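Long-range contacts in ABC sugar (Ribose) transporter, periplasmic substrate-binding subunit (PDB 3L49), which probably binds a sugar in the periplasm and passes it to an ABC transporter, as in other bacterial solute-binding proteins of its family: residues 67-75 / 133-141; 193-204 / 218-229. All coordinates share one frame; numbering follows the deposited sequence.

Contact 1. Residues 67-75 / 133-141; sequences EQLGNLDVL and GFYSVPVCK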
loop_
_atom_site.group_PDB
_atom_site.type_symbol
_atom_site.label_atom_id
_atom_site.label_comp_id
_atom_site.label_asym_id
_atom_site.label_seq_id
_atom_site.Cartn_x
_atom_site.Cartn_y
_atom_site.Cartn_z
ATOM N N GLU A 67 8.422 -12.176 -0.667
ATOM C CA GLU A 67 8.573 -10.980 -1.474
ATOM C C GLU A 67 7.613 -9.904 -0.954
ATOM O O GLU A 67 6.444 -10.176 -0.724
ATOM C CB GLU A 67 8.301 -11.322 -2.943
ATOM C CG GLU A 67 8.901 -10.361 -3.964
ATOM C CD GLU A 67 8.192 -9.020 -4.009
ATOM O OE1 GLU A 67 6.956 -8.986 -3.832
ATOM O OE2 GLU A 67 8.882 -8.000 -4.203
ATOM N N GLN A 68 8.096 -8.676 -0.799
ATOM C CA GLN A 68 7.238 -7.580 -0.335
ATOM C C GLN A 68 7.157 -6.413 -1.321
ATOM O O GLN A 68 8.164 -5.785 -1.632
ATOM C CB GLN A 68 7.710 -7.098 1.032
ATOM C CG GLN A 68 7.024 -5.857 1.543
ATOM C CD GLN A 68 7.454 -5.516 2.949
ATOM O OE1 GLN A 68 7.641 -6.401 3.780
ATOM N NE2 GLN A 68 7.617 -4.223 3.226
ATOM N N LEU A 69 5.942 -6.149 -1.803
ATOM C CA LEU A 69 5.615 -5.013 -2.693
ATOM C C LEU A 69 6.429 -4.919 -3.984
ATOM O O LEU A 69 7.091 -5.872 -4.381
ATOM C CB LEU A 69 5.631 -3.683 -1.927
ATOM C CG LEU A 69 4.437 -3.480 -0.993
ATOM C CD1 LEU A 69 4.809 -2.570 0.156
ATOM C CD2 LEU A 69 3.218 -2.943 -1.758
ATOM N N GLY A 70 6.365 -3.766 -4.644
ATOM C CA GLY A 70 7.073 -3.577 -5.899
ATOM C C GLY A 70 6.201 -3.783 -7.118
ATOM O O GLY A 70 5.025 -4.143 -7.004
ATOM N N ASN A 71 6.790 -3.550 -8.288
ATOM C CA ASN A 71 6.094 -3.689 -9.561
ATOM C C ASN A 71 6.075 -5.129 -10.032
ATOM O O ASN A 71 7.129 -5.749 -10.195
ATOM C CB ASN A 71 6.742 -2.801 -10.620
ATOM C CG ASN A 71 6.198 -1.384 -10.616
ATOM O OD1 ASN A 71 6.040 -0.786 -11.675
ATOM N ND2 ASN A 71 5.906 -0.841 -9.434
ATOM N N LEU A 72 4.863 -5.642 -10.249
ATOM C CA LEU A 72 4.630 -7.037 -10.632
ATOM C C LEU A 72 5.211 -7.364 -12.009
ATOM O O LEU A 72 5.842 -8.409 -12.186
ATOM C CB LEU A 72 3.123 -7.350 -10.628
ATOM C CG LEU A 72 2.567 -8.678 -10.085
ATOM C CD1 LEU A 72 1.419 -9.163 -10.968
ATOM C CD2 LEU A 72 3.616 -9.780 -9.932
ATOM N N ASP A 73 4.994 -6.463 -12.966
ATOM C CA ASP A 73 5.422 -6.658 -14.353
ATOM C C ASP A 73 6.931 -6.836 -14.476
ATOM O O ASP A 73 7.394 -7.656 -15.269
ATOM C CB ASP A 73 4.914 -5.521 -15.261
ATOM C CG ASP A 73 5.393 -4.135 -14.819
ATOM O OD1 ASP A 73 5.644 -3.920 -13.609
ATOM O OD2 ASP A 73 5.507 -3.251 -15.698
ATOM N N VAL A 74 7.680 -6.087 -13.666
ATOM C CA VAL A 74 9.131 -6.204 -13.606
ATOM C C VAL A 74 9.530 -7.527 -12.942
ATOM O O VAL A 74 10.416 -8.240 -13.432
ATOM C CB VAL A 74 9.778 -5.004 -12.852
ATOM C CG1 VAL A 74 11.301 -5.034 -12.989
ATOM C CG2 VAL A 74 9.234 -3.673 -13.370
ATOM N N LEU A 75 8.852 -7.851 -11.844
ATOM C CA LEU A 75 9.175 -9.022 -11.031
ATOM C C LEU A 75 8.829 -10.367 -11.664
ATOM O O LEU A 75 9.568 -11.334 -11.471
ATOM C CB LEU A 75 8.519 -8.906 -9.650
ATOM C CG LEU A 75 9.287 -8.349 -8.439
ATOM C CD1 LEU A 75 10.549 -7.550 -8.792
ATOM C CD2 LEU A 75 8.337 -7.527 -7.579
ATOM N N GLY A 133 -0.247 6.924 -9.485
ATOM C CA GLY A 133 1.095 6.699 -10.002
ATOM C C GLY A 133 1.677 5.343 -9.664
ATOM O O GLY A 133 2.855 5.080 -9.945
ATOM N N PHE A 134 0.859 4.478 -9.070
ATOM C CA PHE A 134 1.337 3.187 -8.567
ATOM C C PHE A 134 0.432 2.023 -8.950
ATOM O O PHE A 134 0.430 0.992 -8.279
ATOM C CB PHE A 134 1.535 3.247 -7.044
ATOM C CG PHE A 134 2.756 4.021 -6.624
ATOM C CD1 PHE A 134 2.648 5.349 -6.219
ATOM C CD2 PHE A 134 4.018 3.423 -6.649
ATOM C CE1 PHE A 134 3.784 6.072 -5.834
ATOM C CE2 PHE A 134 5.157 4.132 -6.265
ATOM C CZ PHE A 134 5.042 5.461 -5.859
ATOM N N TYR A 135 -0.298 2.185 -10.056
ATOM C CA TYR A 135 -1.264 1.197 -10.553
ATOM C C TYR A 135 -0.678 -0.180 -10.882
ATOM O O TYR A 135 -1.380 -1.185 -10.802
ATOM C CB TYR A 135 -2.018 1.757 -11.760
ATOM C CG TYR A 135 -3.278 0.998 -12.094
ATOM C CD1 TYR A 135 -4.440 1.179 -11.341
ATOM C CD2 TYR A 135 -3.310 0.089 -13.159
ATOM C CE1 TYR A 135 -5.603 0.480 -11.643
ATOM C CE2 TYR A 135 -4.474 -0.615 -13.471
ATOM C CZ TYR A 135 -5.615 -0.408 -12.711
ATOM O OH TYR A 135 -6.767 -1.096 -12.995
ATOM N N SER A 136 0.607 -0.227 -11.222
ATOM C CA SER A 136 1.331 -1.491 -11.436
ATOM C C SER A 136 1.620 -2.283 -10.143
ATOM O O SER A 136 2.146 -3.405 -10.194
ATOM C CB SER A 136 2.639 -1.214 -12.167
ATOM O OG SER A 136 3.408 -0.273 -11.441
ATOM N N VAL A 137 1.309 -1.684 -8.994
ATOM C CA VAL A 137 1.341 -2.384 -7.716
ATOM C C VAL A 137 -0.065 -2.945 -7.484
ATOM O O VAL A 137 -1.033 -2.178 -7.470
ATOM C CB VAL A 137 1.760 -1.433 -6.566
ATOM C CG1 VAL A 137 1.883 -2.174 -5.251
ATOM C CG2 VAL A 137 3.067 -0.758 -6.904
ATOM N N PRO A 138 -0.184 -4.285 -7.348
ATOM C CA PRO A 138 -1.445 -5.022 -7.154
ATOM C C PRO A 138 -2.472 -4.388 -6.203
ATOM O O PRO A 138 -3.632 -4.236 -6.592
ATOM C CB PRO A 138 -0.972 -6.378 -6.620
ATOM C CG PRO A 138 0.330 -6.583 -7.292
ATOM C CD PRO A 138 0.963 -5.212 -7.419
ATOM N N VAL A 139 -2.054 -4.013 -4.990
ATOM C CA VAL A 139 -2.981 -3.434 -4.003
ATOM C C VAL A 139 -3.522 -2.058 -4.404
ATOM O O VAL A 139 -4.673 -1.729 -4.123
ATOM C CB VAL A 139 -2.408 -3.415 -2.560
ATOM C CG1 VAL A 139 -2.008 -4.816 -2.142
ATOM C CG2 VAL A 139 -1.218 -2.446 -2.414
ATOM N N CYS A 140 -2.716 -1.283 -5.117
ATOM C CA CYS A 140 -3.148 0.020 -5.596
ATOM C C CYS A 140 -4.049 -0.107 -6.815
ATOM O O CYS A 140 -4.882 0.763 -7.072
ATOM C CB CYS A 140 -1.935 0.902 -5.895
ATOM S SG CYS A 140 -1.196 1.633 -4.407
ATOM N N LYS A 141 -3.865 -1.193 -7.563
ATOM C CA LYS A 141 -4.738 -1.551 -8.685
ATOM C C LYS A 141 -6.143 -1.833 -8.168
ATOM O O LYS A 141 -7.124 -1.340 -8.731
ATOM C CB LYS A 141 -4.170 -2.782 -9.406
ATOM C CG LYS A 141 -4.723 -3.062 -10.795
ATOM C CD LYS A 141 -5.758 -4.171 -10.791
ATOM C CE LYS A 141 -6.106 -4.598 -12.201
ATOM N NZ LYS A 141 -5.039 -5.468 -12.764
#
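N71 and S136 meet across this contact through one side-chain hydrogen bond. S136 OG donates to N71 OD1 at 2.7 Å. The hydroxyl comes from above the amide plane, 57° out of it, and meets the C=O at 98°, so it does not use a lone pair. N71 ND2 lies 3.8 Å from the V137 methyl CG2, and the two side chains cross at about a right angle. Apolar contacts flank this pair. L69 CD2 touches V137 CG1 at 3.8 Å. V137 CG1 lies anti to its backbone N (chi1 -176°), which leaves CG1 for L69 and CG2 for N71. L72 CG rests on the ring carbon CG of P138 at 4.1 Å.

The backbone positions both sides. N71 and V137 each hold the N-cap position of a helix, and a type I turn from F134 to V137 presents S136. Further out, L69 also packs on W19 and D20 of helix 18-33, and its side chain lies about 4 Å from an unidentified ligand. The loop after strand 64-68 of one lobe thus meets the loop before helix 138-152 of the other, at the cleft between two lobes typical of periplasmic binding proteins.

Contact 2. Residues 193-204 / 218-229; sequences GAIWACWDVPMI and IRTYGVDGSPEF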
loop_
_atom_site.group_PDB
_atom_site.type_symbol
_atom_site.label_atom_id
_atom_site.label_comp_id
_atom_site.label_asym_id
_atom_site.label_seq_id
_atom_site.Cartn_x
_atom_site.Cartn_y
_atom_site.Cartn_z
ATOM N N GLY A 193 -13.402 18.973 -4.705
ATOM C CA GLY A 193 -14.007 18.721 -3.405
ATOM C C GLY A 193 -13.374 17.598 -2.628
ATOM O O GLY A 193 -13.630 17.450 -1.430
ATOM N N ALA A 194 -12.546 16.811 -3.304
ATOM C CA ALA A 194 -11.903 15.659 -2.676
ATOM C C ALA A 194 -10.583 15.336 -3.349
ATOM O O ALA A 194 -10.389 15.639 -4.525
ATOM C CB ALA A 194 -12.824 14.444 -2.716
ATOM N N ILE A 195 -9.670 14.729 -2.594
ATOM C CA ILE A 195 -8.415 14.232 -3.152
ATOM C C ILE A 195 -8.185 12.797 -2.675
ATOM O O ILE A 195 -8.305 12.500 -1.483
ATOM C CB ILE A 195 -7.186 15.145 -2.816
ATOM C CG1 ILE A 195 -7.458 16.609 -3.174
ATOM C CG2 ILE A 195 -5.932 14.674 -3.546
ATOM C CD1 ILE A 195 -6.274 17.572 -2.942
ATOM N N TRP A 196 -7.861 11.921 -3.623
ATOM C CA TRP A 196 -7.689 10.496 -3.370
ATOM C C TRP A 196 -6.275 10.010 -3.749
ATOM O O TRP A 196 -5.701 10.448 -4.753
ATOM C CB TRP A 196 -8.757 9.708 -4.166
ATOM C CG TRP A 196 -8.710 8.222 -3.952
ATOM C CD1 TRP A 196 -9.388 7.512 -3.007
ATOM C CD2 TRP A 196 -7.921 7.269 -4.679
ATOM N NE1 TRP A 196 -9.075 6.180 -3.097
ATOM C CE2 TRP A 196 -8.175 6.001 -4.115
ATOM C CE3 TRP A 196 -7.023 7.363 -5.749
ATOM C CZ2 TRP A 196 -7.567 4.833 -4.588
ATOM C CZ3 TRP A 196 -6.411 6.200 -6.214
ATOM C CH2 TRP A 196 -6.688 4.956 -5.632
ATOM N N ALA A 197 -5.736 9.088 -2.949
ATOM C CA ALA A 197 -4.575 8.267 -3.342
ATOM C C ALA A 197 -4.696 6.849 -2.778
ATOM O O ALA A 197 -5.435 6.620 -1.819
ATOM C CB ALA A 197 -3.270 8.905 -2.910
ATOM N N CYS A 198 -3.962 5.904 -3.366
ATOM C CA CYS A 198 -4.018 4.503 -2.932
ATOM C C CYS A 198 -3.173 4.280 -1.677
ATOM O O CYS A 198 -3.137 3.176 -1.125
ATOM C CB CYS A 198 -3.600 3.542 -4.056
ATOM S SG CYS A 198 -1.825 3.576 -4.481
ATOM N N TRP A 199 -2.505 5.339 -1.229
ATOM C CA TRP A 199 -1.715 5.301 -0.002
ATOM C C TRP A 199 -1.597 6.669 0.671
ATOM O O TRP A 199 -1.847 7.700 0.048
ATOM C CB TRP A 199 -0.345 4.623 -0.219
ATOM C CG TRP A 199 0.613 5.340 -1.138
ATOM C CD1 TRP A 199 0.359 5.824 -2.386
ATOM C CD2 TRP A 199 1.991 5.614 -0.878
ATOM N NE1 TRP A 199 1.482 6.404 -2.909
ATOM C CE2 TRP A 199 2.504 6.283 -2.009
ATOM C CE3 TRP A 199 2.843 5.360 0.200
ATOM C CZ2 TRP A 199 3.829 6.709 -2.089
ATOM C CZ3 TRP A 199 4.165 5.780 0.118
ATOM C CH2 TRP A 199 4.639 6.457 -1.012
ATOM N N ASP A 200 -1.224 6.628 1.950
ATOM C CA ASP A 200 -1.194 7.753 2.906
ATOM C C ASP A 200 -0.282 8.921 2.591
ATOM O O ASP A 200 -0.667 10.085 2.743
ATOM C CB ASP A 200 -0.675 7.230 4.248
ATOM C CG ASP A 200 -1.745 7.090 5.264
ATOM O OD1 ASP A 200 -2.802 7.722 5.092
ATOM O OD2 ASP A 200 -1.517 6.355 6.240
ATOM N N VAL A 201 0.952 8.574 2.231
ATOM C CA VAL A 201 2.078 9.503 2.202
ATOM C C VAL A 201 1.863 10.743 1.302
ATOM O O VAL A 201 2.051 11.858 1.790
ATOM C CB VAL A 201 3.441 8.741 2.012
ATOM C CG1 VAL A 201 4.622 9.680 1.921
ATOM C CG2 VAL A 201 3.655 7.761 3.168
ATOM N N PRO A 202 1.402 10.569 0.035
ATOM C CA PRO A 202 1.086 11.785 -0.738
ATOM C C PRO A 202 -0.040 12.643 -0.150
ATOM O O PRO A 202 -0.052 13.862 -0.339
ATOM C CB PRO A 202 0.668 11.242 -2.117
ATOM C CG PRO A 202 0.315 9.821 -1.886
ATOM C CD PRO A 202 1.167 9.346 -0.761
ATOM N N MET A 203 -0.969 12.020 0.569
ATOM C CA MET A 203 -2.077 12.760 1.165
ATOM C C MET A 203 -1.631 13.633 2.332
ATOM O O MET A 203 -2.299 14.614 2.652
ATOM C CB MET A 203 -3.243 11.827 1.533
ATOM C CG MET A 203 -3.936 11.161 0.338
ATOM S SD MET A 203 -4.593 12.321 -0.885
ATOM C CE MET A 203 -3.266 12.466 -2.071
ATOM N N ILE A 204 -0.496 13.284 2.946
ATOM C CA ILE A 204 0.129 14.130 3.970
ATOM C C ILE A 204 0.519 15.477 3.355
ATOM O O ILE A 204 0.226 16.529 3.919
ATOM C CB ILE A 204 1.344 13.440 4.646
ATOM C CG1 ILE A 204 0.889 12.214 5.443
ATOM C CG2 ILE A 204 2.062 14.402 5.601
ATOM C CD1 ILE A 204 1.986 11.167 5.665
ATOM N N ILE A 218 -12.199 21.213 1.131
ATOM C CA ILE A 218 -11.767 20.018 0.415
ATOM C C ILE A 218 -11.218 19.025 1.433
ATOM O O ILE A 218 -10.559 19.427 2.386
ATOM C CB ILE A 218 -10.701 20.352 -0.659
ATOM C CG1 ILE A 218 -11.255 21.380 -1.652
ATOM C CG2 ILE A 218 -10.212 19.086 -1.384
ATOM C CD1 ILE A 218 -10.224 22.002 -2.559
ATOM N N ARG A 219 -11.522 17.741 1.247
ATOM C CA ARG A 219 -11.023 16.706 2.140
ATOM C C ARG A 219 -10.146 15.708 1.390
ATOM O O ARG A 219 -10.346 15.467 0.200
ATOM C CB ARG A 219 -12.175 16.001 2.873
ATOM C CG ARG A 219 -12.967 16.890 3.844
ATOM C CD ARG A 219 -12.184 17.212 5.118
ATOM N NE ARG A 219 -12.980 17.966 6.090
ATOM C CZ ARG A 219 -12.878 19.275 6.313
ATOM N NH1 ARG A 219 -12.003 20.015 5.643
ATOM N NH2 ARG A 219 -13.652 19.847 7.222
ATOM N N THR A 220 -9.153 15.152 2.082
ATOM C CA THR A 220 -8.248 14.159 1.475
ATOM C C THR A 220 -8.489 12.758 2.030
ATOM O O THR A 220 -8.898 12.601 3.181
ATOM C CB THR A 220 -6.748 14.501 1.659
ATOM O OG1 THR A 220 -6.402 14.439 3.049
ATOM C CG2 THR A 220 -6.408 15.878 1.081
ATOM N N TYR A 221 -8.228 11.746 1.201
ATOM C CA TYR A 221 -8.506 10.353 1.539
ATOM C C TYR A 221 -7.382 9.457 1.075
ATOM O O TYR A 221 -6.947 9.544 -0.072
ATOM C CB TYR A 221 -9.827 9.897 0.897
ATOM C CG TYR A 221 -11.005 10.733 1.334
ATOM C CD1 TYR A 221 -11.324 11.911 0.668
ATOM C CD2 TYR A 221 -11.765 10.372 2.445
ATOM C CE1 TYR A 221 -12.368 12.707 1.084
ATOM C CE2 TYR A 221 -12.820 11.162 2.871
ATOM C CZ TYR A 221 -13.116 12.322 2.174
ATOM O OH TYR A 221 -14.150 13.118 2.563
ATOM N N GLY A 222 -6.926 8.576 1.960
ATOM C CA GLY A 222 -5.851 7.650 1.615
ATOM C C GLY A 222 -5.894 6.395 2.448
ATOM O O GLY A 222 -6.830 6.187 3.218
ATOM N N VAL A 223 -4.863 5.568 2.300
ATOM C CA VAL A 223 -4.818 4.235 2.890
ATOM C C VAL A 223 -3.466 4.029 3.553
ATOM O O VAL A 223 -2.458 4.394 2.969
ATOM C CB VAL A 223 -4.981 3.144 1.796
ATOM C CG1 VAL A 223 -4.648 1.749 2.345
ATOM C CG2 VAL A 223 -6.379 3.165 1.169
ATOM N N ASP A 224 -3.474 3.497 4.780
ATOM C CA ASP A 224 -2.325 2.850 5.469
ATOM C C ASP A 224 -2.405 3.023 6.965
ATOM O O ASP A 224 -2.262 2.059 7.707
ATOM C CB ASP A 224 -0.936 3.309 4.997
ATOM C CG ASP A 224 -0.430 2.511 3.811
ATOM O OD1 ASP A 224 -1.151 1.594 3.370
ATOM O OD2 ASP A 224 0.671 2.821 3.312
ATOM N N GLY A 225 -2.624 4.256 7.400
ATOM C CA GLY A 225 -2.641 4.569 8.818
ATOM C C GLY A 225 -1.292 5.029 9.344
ATOM O O GLY A 225 -0.951 4.759 10.502
ATOM N N SER A 226 -0.526 5.720 8.498
ATOM C CA SER A 226 0.743 6.339 8.905
ATOM C C SER A 226 0.455 7.406 9.960
ATOM O O SER A 226 -0.454 8.223 9.767
ATOM C CB SER A 226 1.475 6.950 7.699
ATOM O OG SER A 226 0.911 8.195 7.316
ATOM N N PRO A 227 1.212 7.385 11.085
ATOM C CA PRO A 227 0.952 8.212 12.275
ATOM C C PRO A 227 0.655 9.687 11.997
ATOM O O PRO A 227 -0.223 10.257 12.645
ATOM C CB PRO A 227 2.241 8.062 13.085
ATOM C CG PRO A 227 2.715 6.702 12.744
ATOM C CD PRO A 227 2.395 6.524 11.285
ATOM N N GLU A 228 1.360 10.275 11.028
ATOM C CA GLU A 228 1.121 11.663 10.604
ATOM C C GLU A 228 -0.238 11.896 9.940
ATOM O O GLU A 228 -0.869 12.922 10.182
ATOM C CB GLU A 228 2.266 12.198 9.726
ATOM C CG GLU A 228 3.272 11.135 9.240
ATOM C CD GLU A 228 4.400 11.700 8.365
ATOM O OE1 GLU A 228 5.225 10.895 7.872
ATOM O OE2 GLU A 228 4.460 12.937 8.164
ATOM N N PHE A 229 -0.704 10.953 9.123
ATOM C CA PHE A 229 -2.015 11.121 8.494
ATOM C C PHE A 229 -3.199 10.835 9.429
ATOM O O PHE A 229 -4.211 11.534 9.383
ATOM C CB PHE A 229 -2.141 10.357 7.171
ATOM C CG PHE A 229 -3.274 10.847 6.306
ATOM C CD1 PHE A 229 -3.183 12.068 5.639
ATOM C CD2 PHE A 229 -4.447 10.102 6.177
ATOM C CE1 PHE A 229 -4.238 12.532 4.848
ATOM C CE2 PHE A 229 -5.499 10.550 5.386
ATOM C CZ PHE A 229 -5.398 11.768 4.720
#
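Strand 194-197, helix 200-212 and strand 219-222 form a beta-alpha-beta unit, and this contact joins its two parallel strands and the loops that follow them. I195 N donates to R219 O at 3.0 Å. I195 O then receives Y221 N at 2.8 Å, and A197 N reaches Y221 O at 3.2 Å. On one face A194 CB packs near the Y221 ring. On the other, I195 CB meets T220 CG2.

Beyond the strands, D200 OD2 binds the loop at 225-226. S226 N meets D200 OD2 nearly along the C-O axis; the modelled distance is shorter than usual and its exact value is doubtful. G225 N and S226 OG add weak bonds. D200 OD1 lies obliquely by F229, 3.1 Å from CD2, with carboxylate and ring planes 52° apart. It is buried and has no polar partner in the model. F229 CG lies anti to its backbone N (chi1 -162°), and the ring extends to M203, with CE1 3.5 Å from M203 CB. The I204 and F229 side chains slide past each other in opposite directions, and I204 CD1 lies against E228 CD. D224 OD1 sits close to an unidentified ligand. Loops at the C-terminal ends of parallel strands line the binding cleft in this fold.

Overall arrangement
Contact 2 is the buried one and contact 1 is only partly buried. Contact 2 holds neighbouring strands of one beta-alpha-beta unit, so backbone hydrogen bonds dominate, with a carboxylate and apolar side chains closing the loop end. Contact 1 has no backbone bond between its segments. It brings together two loop-to-helix junctions through one side-chain bond and small apolar contacts. Both reach the same mixed sheet, and each has a side chain close to an unidentified ligand. Their centres are about 19 Å apart, yet they touch directly. The C140-C198 disulfide ties segment 133-141 to segment 193-204, and the rings of F134 and W199 meet steeply, at about 80°.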